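Local coordinates for 3-hydroxyisobutyrate dehydrogenase family protein (Geobacter sulfurreducens, PDB 3PDU) that binds NADP+ and probably reduces succinic semialdehyde to gamma-hydroxybutyrate, as a member of the beta-hydroxyacid dehydrogenase family, at residues 103-106 / 107-111; 204-208 / 209-213. All blocks are in the same frame, centred on the assembly; numbering follows the deposited sequence. Where two conformers were deposited one is given.

Contact 1 (103-106 / 107-111)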
loop_
_atom_site.group_PDB
_atom_site.type_symbol
_atom_site.label_atom_id
_atom_site.label_comp_id
_atom_site.label_asym_id
_atom_site.label_seq_id
_atom_site.Cartn_x
_atom_site.Cartn_y
_atom_site.Cartn_z
ATOM N N THR A 103 11.595 27.971 4.418
ATOM C CA THR A 103 12.581 28.460 5.382
ATOM C C THR A 103 13.792 29.051 4.674
ATOM O O THR A 103 14.260 30.130 5.040
ATOM C CB THR A 103 13.052 27.358 6.355
ATOM O OG1 THR A 103 11.962 26.973 7.197
ATOM C CG2 THR A 103 14.194 27.868 7.225
ATOM N N ALA A 104 14.289 28.350 3.657
ATOM C CA ALA A 104 15.473 28.810 2.915
ATOM C C ALA A 104 15.207 30.123 2.164
ATOM O O ALA A 104 16.051 31.028 2.140
ATOM C CB ALA A 104 15.962 27.737 1.946
ATOM N N ILE A 105 14.037 30.222 1.546
ATOM C CA ILE A 105 13.652 31.443 0.845
ATOM C C ILE A 105 13.548 32.595 1.838
ATOM O O ILE A 105 14.091 33.675 1.611
ATOM C CB ILE A 105 12.322 31.261 0.081
ATOM C CG1 ILE A 105 12.544 30.333 -1.116
ATOM C CG2 ILE A 105 11.770 32.609 -0.375
ATOM C CD1 ILE A 105 11.255 29.825 -1.768
ATOM N N GLY A 106 12.879 32.349 2.960
ATOM C CA GLY A 106 12.731 33.367 3.984
ATOM C C GLY A 106 14.064 33.847 4.533
ATOM O O GLY A 106 14.298 35.050 4.661
ATOM N N ALA A 107 14.955 32.916 4.860
ATOM C CA ALA A 107 16.268 33.314 5.369
ATOM C C ALA A 107 17.027 34.175 4.354
ATOM O O ALA A 107 17.673 35.162 4.720
ATOM C CB ALA A 107 17.091 32.088 5.769
ATOM N N ALA A 108 16.926 33.819 3.076
ATOM C CA ALA A 108 17.610 34.579 2.032
ATOM C C ALA A 108 17.037 35.990 1.878
ATOM O O ALA A 108 17.783 36.972 1.797
ATOM C CB ALA A 108 17.553 33.837 0.712
ATOM N N VAL A 109 15.713 36.085 1.815
ATOM C CA VAL A 109 15.045 37.370 1.670
ATOM C C VAL A 109 15.385 38.266 2.857
ATOM O O VAL A 109 15.690 39.451 2.695
ATOM C CB VAL A 109 13.522 37.196 1.599
ATOM C CG1 VAL A 109 12.810 38.529 1.847
ATOM C CG2 VAL A 109 13.123 36.581 0.259
ATOM N N THR A 110 15.332 37.689 4.051
ATOM C CA THR A 110 15.628 38.432 5.269
ATOM C C THR A 110 17.061 38.967 5.264
ATOM O O THR A 110 17.318 40.090 5.703
ATOM C CB THR A 110 15.403 37.575 6.530
ATOM O OG1 THR A 110 14.047 37.119 6.558
ATOM C CG2 THR A 110 15.668 38.404 7.789
ATOM N N ALA A 111 17.991 38.173 4.746
ATOM C CA ALA A 111 19.386 38.572 4.720
ATOM C C ALA A 111 19.620 39.714 3.731
ATOM O O ALA A 111 20.602 40.441 3.848
ATOM C CB ALA A 111 20.288 37.381 4.404
#

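Contact 2 (204-208 / 209-213)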
loop_
_atom_site.group_PDB
_atom_site.type_symbol
_atom_site.label_atom_id
_atom_site.label_comp_id
_atom_site.label_asym_id
_atom_site.label_seq_id
_atom_site.Cartn_x
_atom_site.Cartn_y
_atom_site.Cartn_z
ATOM N N GLU A 204 -25.779 10.280 -3.372
ATOM C CA GLU A 204 -26.909 10.737 -2.577
ATOM C C GLU A 204 -26.846 10.122 -1.175
ATOM O O GLU A 204 -27.139 10.786 -0.181
ATOM C CB GLU A 204 -28.215 10.364 -3.283
ATOM C CG GLU A 204 -29.444 10.387 -2.405
ATOM C CD GLU A 204 -30.676 9.871 -3.142
ATOM O OE1 GLU A 204 -30.622 9.759 -4.386
ATOM O OE2 GLU A 204 -31.693 9.578 -2.480
ATOM N N VAL A 205 -26.455 8.855 -1.096
ATOM C CA VAL A 205 -26.292 8.208 0.206
ATOM C C VAL A 205 -25.157 8.856 1.007
ATOM O O VAL A 205 -25.304 9.124 2.205
ATOM C CB VAL A 205 -26.076 6.689 0.065
ATOM C CG1 VAL A 205 -25.661 6.070 1.398
ATOM C CG2 VAL A 205 -27.355 6.038 -0.464
ATOM N N LEU A 206 -24.034 9.134 0.349
ATOM C CA LEU A 206 -22.930 9.823 1.017
ATOM C C LEU A 206 -23.337 11.213 1.501
ATOM O O LEU A 206 -22.950 11.637 2.594
ATOM C CB LEU A 206 -21.720 9.937 0.087
ATOM C CG LEU A 206 -21.021 8.619 -0.238
ATOM C CD1 LEU A 206 -19.997 8.811 -1.361
ATOM C CD2 LEU A 206 -20.375 8.068 1.019
ATOM N N ASP A 207 -24.123 11.924 0.696
ATOM C CA ASP A 207 -24.502 13.294 1.042
ATOM C C ASP A 207 -25.541 13.369 2.168
ATOM O O ASP A 207 -25.787 14.438 2.706
ATOM C CB ASP A 207 -25.010 14.062 -0.184
ATOM C CG ASP A 207 -24.898 15.572 -0.008
ATOM O OD1 ASP A 207 -23.791 16.056 0.335
ATOM O OD2 ASP A 207 -25.915 16.270 -0.195
ATOM N N ALA A 208 -26.143 12.239 2.523
ATOM C CA ALA A 208 -27.170 12.220 3.565
ATOM C C ALA A 208 -26.618 11.783 4.921
ATOM O O ALA A 208 -27.323 11.829 5.928
ATOM C CB ALA A 208 -28.335 11.311 3.150
ATOM N N GLY A 209 -25.359 11.357 4.943
ATOM C CA GLY A 209 -24.772 10.788 6.145
ATOM C C GLY A 209 -23.611 11.594 6.702
ATOM O O GLY A 209 -23.386 12.739 6.301
ATOM N N ALA A 210 -22.860 10.986 7.614
ATOM C CA ALA A 210 -21.849 11.712 8.377
ATOM C C ALA A 210 -20.615 12.118 7.569
ATOM O O ALA A 210 -19.833 12.950 8.023
ATOM C CB ALA A 210 -21.431 10.907 9.608
ATOM N N MET A 211 -20.429 11.526 6.391
ATOM C CA MET A 211 -19.281 11.869 5.538
ATOM C C MET A 211 -19.578 13.006 4.559
ATOM O O MET A 211 -18.684 13.467 3.848
ATOM C CB MET A 211 -18.802 10.642 4.747
ATOM C CG MET A 211 -18.150 9.546 5.592
ATOM S SD MET A 211 -17.794 8.120 4.551
ATOM C CE MET A 211 -19.398 7.324 4.518
ATOM N N ALA A 212 -20.826 13.460 4.520
ATOM C CA ALA A 212 -21.230 14.456 3.533
ATOM C C ALA A 212 -20.311 15.686 3.528
ATOM O O ALA A 212 -20.104 16.319 4.561
ATOM C CB ALA A 212 -22.677 14.865 3.760
ATOM N N ASN A 213 -19.761 16.013 2.364
ATOM C CA ASN A 213 -18.930 17.208 2.204
ATOM C C ASN A 213 -18.995 17.757 0.786
ATOM O O ASN A 213 -19.325 17.031 -0.160
ATOM C CB ASN A 213 -17.475 16.906 2.577
ATOM C CG ASN A 213 -16.840 15.893 1.661
ATOM O OD1 ASN A 213 -16.304 16.243 0.611
ATOM N ND2 ASN A 213 -16.890 14.625 2.053
HETATM O O HOH W 1 -22.067 9.913 4.574
HETATM O O HOH W 2 -21.310 14.953 -0.033
#

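Contact 1 (103-106 / 107-111)
T110 reaches back one helical turn to G106 near the end of helix 99-111. This helix is the crossover of a beta-alpha-beta unit, between strands 90-93 and 115-122 of the nucleotide-binding domain. T110 CB lies 3.3 Å from G106 O. From CB the side chain forks. OG1 sits beside the backbone N and anti to the carbonyl carbon (chi1 -58°), which turns the hydroxyl back down the helix. It donates to G106 O at 2.8 Å. The backbone N of T110 donates to the same oxygen, as in any alpha-helix, so one carbonyl takes two bonds from one residue. V109 N binds I105 O at 2.9 Å in the same ladder, and A107 N and A108 N bind T103 O and A104 O. On the buried side, V109 CG2 rests 3.3 Å from I105 O and meets I105 CG2 at 4.2 Å. I105 also packs on A71, C75 and F76 of helix 68-76 and on Y91 of strand 90-93. V109 touches L82. The two donors of T110 approach G106 O from opposite faces of the carbonyl plane, with OG1 40° out of it.

Contact 2 (204-208 / 209-213)
The C-terminal end of helix 199-208 and the turn that leads from it to helix 214-225 make this contact. L206 O is the meeting point. G209 N gives it a weak hydrogen bond of 3.4 Å. Water 1 donates to the same oxygen at 2.8 Å and accepts from M211 N, so it bridges the last turn of the helix to the loop. A212 CB points back at the helix end and lies 3.3 Å from D207 O. It also touches L206 O.

G209 to A212 form a type I beta turn, closed by A212 N on G209 O. This turn folds the chain back beside the helix it has just left. Both helices belong to the helical C-terminal part of the beta-hydroxyacid dehydrogenase fold. On the buried side, L206 CD2 meets M211 CE at 3.7 Å. The two side chains cross obliquely. The M211 chain is extended at chi2 but bends at chi3 (-82°), about the CG-SD bond, which swings CE round. L206 also packs on L185 of helix 166-194 and on I177 of the second subunit, while M211 packs on M178 of that subunit.

D207 takes a second water bridge. Its OD1 accepts from water 2 at 2.7 Å, and the same water donates to N213 O. D207 CG stands anti to the backbone N of D207 (chi1 -158°), and OD1 also comes near A212 CB. N213 is the N-cap of helix 214-225. Its OD1 accepts from F216 N, and its ND2 donates to M211 O at 2.8 Å. ND2 sits nearly in line with the C=O bond of M211, though the N-H...O angle is bent to 150°. These two bonds use both ends of the amide and should fix its rotation.

How the contacts relate
Contact 1 comes first along the chain, and contact 2 follows about a hundred residues later. Their centres are about 44 Å apart and their nearest atoms about 31 Å, so they do not touch. They lie on opposite sides of the chain's centre. Helix 99-111, with contact 1, flanks the mixed sheet of the NADP-binding domain; the I105 side chain is about 11 Å from the bound cofactor. Helix 199-208 and its following loop, with contact 2, lie in the helical C-terminal part; they follow the long helix 166-194 in the chain and pack against it. No other chain of the assembly touches contact 1, whereas contact 2 packs against a second subunit. One thus belongs to the cofactor-binding domain, the other to a subunit interface.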